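Packaging protein UL32 (Human herpesvirus 8 type M, PDB 6XF9) forms a pentameric, zinc-binding ring required for herpesviral packaging and is thought to direct new capsids to nuclear replication compartments for cleavage and encapsidation of viral DNA. Local coordinates at residues L315-I323 / D331-N339. Residues are numbered along the deposited sequence; the frame is centred on the assembly and turned at random.
Sequences LQCEVMGHI and DRIAFVLDN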
loop_
_atom_site.group_PDB
_atom_site.type_symbol
_atom_site.label_atom_id
_atom_site.label_comp_id
_atom_site.label_asym_id
_atom_site.label_seq_id
_atom_site.Cartn_x
_atom_site.Cartn_y
_atom_site.Cartn_z
ATOM N N LEU D 315 23.083 37.057 -18.397
ATOM C CA LEU D 315 22.953 37.208 -16.951
ATOM C C LEU D 315 23.066 35.856 -16.247
ATOM O O LEU D 315 23.729 35.740 -15.205
ATOM C CB LEU D 315 21.624 37.881 -16.621
ATOM C CG LEU D 315 21.232 38.060 -15.152
ATOM C CD1 LEU D 315 22.298 38.799 -14.344
ATOM C CD2 LEU D 315 19.874 38.738 -15.041
ATOM N N GLN D 316 22.443 34.816 -16.809
ATOM C CA GLN D 316 22.556 33.495 -16.202
ATOM C C GLN D 316 24.008 33.064 -16.102
ATOM O O GLN D 316 24.389 32.396 -15.133
ATOM C CB GLN D 316 21.750 32.462 -16.983
ATOM C CG GLN D 316 21.706 31.124 -16.277
ATOM C CD GLN D 316 20.912 30.103 -17.042
ATOM O OE1 GLN D 316 20.603 30.293 -18.228
ATOM N NE2 GLN D 316 20.486 29.047 -16.342
ATOM N N CYS D 317 24.810 33.361 -17.140
ATOM C CA CYS D 317 26.248 33.084 -17.099
ATOM C C CYS D 317 26.951 33.952 -16.059
ATOM O O CYS D 317 27.878 33.490 -15.387
ATOM C CB CYS D 317 26.882 33.276 -18.483
ATOM S SG CYS D 317 26.134 32.232 -19.786
ATOM N N GLU D 318 26.543 35.217 -15.916
ATOM C CA GLU D 318 27.188 36.047 -14.906
ATOM C C GLU D 318 26.889 35.504 -13.522
ATOM O O GLU D 318 27.779 35.441 -12.663
ATOM C CB GLU D 318 26.709 37.504 -14.956
ATOM C CG GLU D 318 27.130 38.396 -16.130
ATOM C CD GLU D 318 26.937 39.896 -15.799
ATOM O OE1 GLU D 318 26.167 40.605 -16.487
ATOM O OE2 GLU D 318 27.471 40.347 -14.762
ATOM N N VAL D 319 25.634 35.102 -13.292
ATOM C CA VAL D 319 25.237 34.584 -11.988
ATOM C C VAL D 319 25.994 33.292 -11.668
ATOM O O VAL D 319 26.506 33.110 -10.557
ATOM C CB VAL D 319 23.711 34.395 -11.947
ATOM C CG1 VAL D 319 23.321 33.649 -10.692
ATOM C CG2 VAL D 319 23.004 35.743 -12.040
ATOM N N MET D 320 26.112 32.396 -12.648
ATOM C CA MET D 320 26.828 31.143 -12.438
ATOM C C MET D 320 28.343 31.358 -12.332
ATOM O O MET D 320 28.991 30.842 -11.414
ATOM C CB MET D 320 26.509 30.193 -13.586
ATOM C CG MET D 320 25.056 29.789 -13.669
ATOM S SD MET D 320 24.492 29.049 -12.133
ATOM C CE MET D 320 24.693 27.312 -12.584
ATOM N N GLY D 321 28.921 32.152 -13.239
ATOM C CA GLY D 321 30.362 32.147 -13.453
ATOM C C GLY D 321 31.229 33.157 -12.719
ATOM O O GLY D 321 32.416 32.881 -12.502
ATOM N N HIS D 322 30.671 34.314 -12.323
ATOM C CA HIS D 322 31.499 35.380 -11.746
ATOM C C HIS D 322 31.959 35.038 -10.331
ATOM O O HIS D 322 33.159 35.084 -10.036
ATOM C CB HIS D 322 30.746 36.718 -11.725
ATOM C CG HIS D 322 30.750 37.452 -13.035
ATOM N ND1 HIS D 322 30.318 38.759 -13.152
ATOM C CD2 HIS D 322 31.132 37.067 -14.278
ATOM C CE1 HIS D 322 30.428 39.145 -14.413
ATOM N NE2 HIS D 322 30.921 38.138 -15.116
ATOM N N ILE D 323 31.023 34.701 -9.441
ATOM C CA ILE D 323 31.382 34.236 -8.103
ATOM C C ILE D 323 31.888 32.809 -8.208
ATOM O O ILE D 323 31.313 31.977 -8.923
ATOM C CB ILE D 323 30.188 34.353 -7.131
ATOM C CG1 ILE D 323 29.855 35.821 -6.802
ATOM C CG2 ILE D 323 30.413 33.517 -5.900
ATOM C CD1 ILE D 323 28.793 36.459 -7.736
ATOM N N ASP D 331 21.663 35.656 -3.687
ATOM C CA ASP D 331 22.714 36.632 -3.394
ATOM C C ASP D 331 23.590 36.920 -4.617
ATOM O O ASP D 331 23.917 38.082 -4.879
ATOM C CB ASP D 331 23.556 36.142 -2.218
ATOM C CG ASP D 331 22.845 36.330 -0.895
ATOM O OD1 ASP D 331 22.073 37.318 -0.799
ATOM O OD2 ASP D 331 23.020 35.479 0.023
ATOM N N ARG D 332 23.948 35.885 -5.394
ATOM C CA ARG D 332 24.701 36.095 -6.630
ATOM C C ARG D 332 23.964 37.038 -7.565
ATOM O O ARG D 332 24.576 37.893 -8.215
ATOM C CB ARG D 332 24.909 34.776 -7.351
ATOM C CG ARG D 332 25.863 33.843 -6.724
ATOM C CD ARG D 332 25.892 32.540 -7.475
ATOM N NE ARG D 332 26.756 31.584 -6.810
ATOM C CZ ARG D 332 27.840 31.058 -7.348
ATOM N NH1 ARG D 332 28.183 31.388 -8.584
ATOM N NH2 ARG D 332 28.563 30.187 -6.650
ATOM N N ILE D 333 22.651 36.860 -7.681
ATOM C CA ILE D 333 21.843 37.750 -8.496
ATOM C C ILE D 333 21.920 39.174 -7.957
ATOM O O ILE D 333 22.069 40.139 -8.718
ATOM C CB ILE D 333 20.400 37.224 -8.542
ATOM C CG1 ILE D 333 20.353 35.902 -9.306
ATOM C CG2 ILE D 333 19.486 38.241 -9.157
ATOM C CD1 ILE D 333 19.137 35.056 -9.009
ATOM N N ALA D 334 21.818 39.331 -6.637
ATOM C CA ALA D 334 21.921 40.667 -6.060
ATOM C C ALA D 334 23.300 41.259 -6.296
ATOM O O ALA D 334 23.419 42.440 -6.631
ATOM C CB ALA D 334 21.595 40.635 -4.573
ATOM N N PHE D 335 24.355 40.448 -6.151
ATOM C CA PHE D 335 25.718 40.945 -6.359
ATOM C C PHE D 335 25.936 41.416 -7.791
ATOM O O PHE D 335 26.537 42.471 -8.015
ATOM C CB PHE D 335 26.753 39.868 -6.017
ATOM C CG PHE D 335 26.878 39.565 -4.528
ATOM C CD1 PHE D 335 26.074 40.210 -3.584
ATOM C CD2 PHE D 335 27.805 38.610 -4.076
ATOM C CE1 PHE D 335 26.202 39.910 -2.228
ATOM C CE2 PHE D 335 27.936 38.312 -2.720
ATOM C CZ PHE D 335 27.135 38.961 -1.800
ATOM N N VAL D 336 25.479 40.642 -8.780
ATOM C CA VAL D 336 25.659 41.049 -10.176
ATOM C C VAL D 336 24.932 42.358 -10.461
ATOM O O VAL D 336 25.470 43.250 -11.118
ATOM C CB VAL D 336 25.198 39.929 -11.123
ATOM C CG1 VAL D 336 25.012 40.480 -12.511
ATOM C CG2 VAL D 336 26.214 38.802 -11.126
ATOM N N LEU D 337 23.714 42.503 -9.953
ATOM C CA LEU D 337 22.852 43.638 -10.267
ATOM C C LEU D 337 22.946 44.814 -9.300
ATOM O O LEU D 337 22.237 45.801 -9.517
ATOM C CB LEU D 337 21.390 43.182 -10.331
ATOM C CG LEU D 337 21.019 42.140 -11.389
ATOM C CD1 LEU D 337 19.536 42.007 -11.361
ATOM C CD2 LEU D 337 21.471 42.585 -12.781
ATOM N N ASP D 338 23.735 44.738 -8.219
ATOM C CA ASP D 338 23.936 45.937 -7.398
ATOM C C ASP D 338 24.841 46.933 -8.103
ATOM O O ASP D 338 24.621 48.149 -8.025
ATOM C CB ASP D 338 24.529 45.606 -6.034
ATOM C CG ASP D 338 24.778 46.867 -5.194
ATOM O OD1 ASP D 338 23.992 47.837 -5.344
ATOM O OD2 ASP D 338 25.768 46.910 -4.418
ATOM N N ASN D 339 25.800 46.402 -8.859
ATOM C CA ASN D 339 26.785 47.227 -9.543
ATOM C C ASN D 339 26.074 48.236 -10.412
ATOM O O ASN D 339 25.109 47.906 -11.103
ATOM C CB ASN D 339 27.720 46.363 -10.390
ATOM C CG ASN D 339 28.748 47.184 -11.144
ATOM O OD1 ASN D 339 28.778 48.410 -11.040
ATOM N ND2 ASN D 339 29.598 46.509 -11.910
#
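Arg332 reaches across from helix 329-338 to the C-terminal end of helix 308-321, where its NH1 donates a nearly straight hydrogen bond to Val319 O (3.1 Å, N-H...O 167°). That oxygen lies at the edge of the guanidinium, in its plane, and the nitrogen in turn lies in the carbonyl plane. A weak bond runs from the same NH1 to Ile323 O, and Met320 O lies 3.0 Å from Arg332 NH1. The arginine chain is extended from CG to NE, which carries the head group past Val319 to these carbonyls; NE is tied separately to Val327 O in the connection between the helices. Ile323 lays its CG2 over the middle of one guanidinium face, 3.8 Å from Arg332 CZ, while its CD1 approaches Phe335 CB.

Toward Leu315 the contact is mainly hydrocarbon. Val319 turns CG1 to Arg332 CB and both methyls to Ile333 CG1, with Val319 CG2 3.8 Å from Ile333 CG1; chi1 of 171° sets CG1 opposite the backbone N. Val336 points at the other helix between Leu315 and Glu318: its CG1 meets Leu315 CD1 at 3.7 Å and also Glu318 OE2 at 3.3 Å. The other carboxylate oxygen, OE1, is hydrogen-bonded to Tyr345. Leu315 also meets Leu337 nearly at a right angle.

The two consecutive helices, joined by a short connection, cross at 114° in these segments, their axes 9.0 Å apart at closest approach. The side chain of Leu315 lies about 11 Å from the zinc ion held by Cys296, Cys299, His366 and Cys373, without touching the site. Helix 360-369, which carries His366, packs on Val319 and Ile333, while Phe335 stacks on Phe59 of a neighbouring subunit. Chemically, the buried cationic group set among carbonyls at a helix C-terminus would probably be stabilised by the helix dipole, and apolar packing makes up most of the remaining contact.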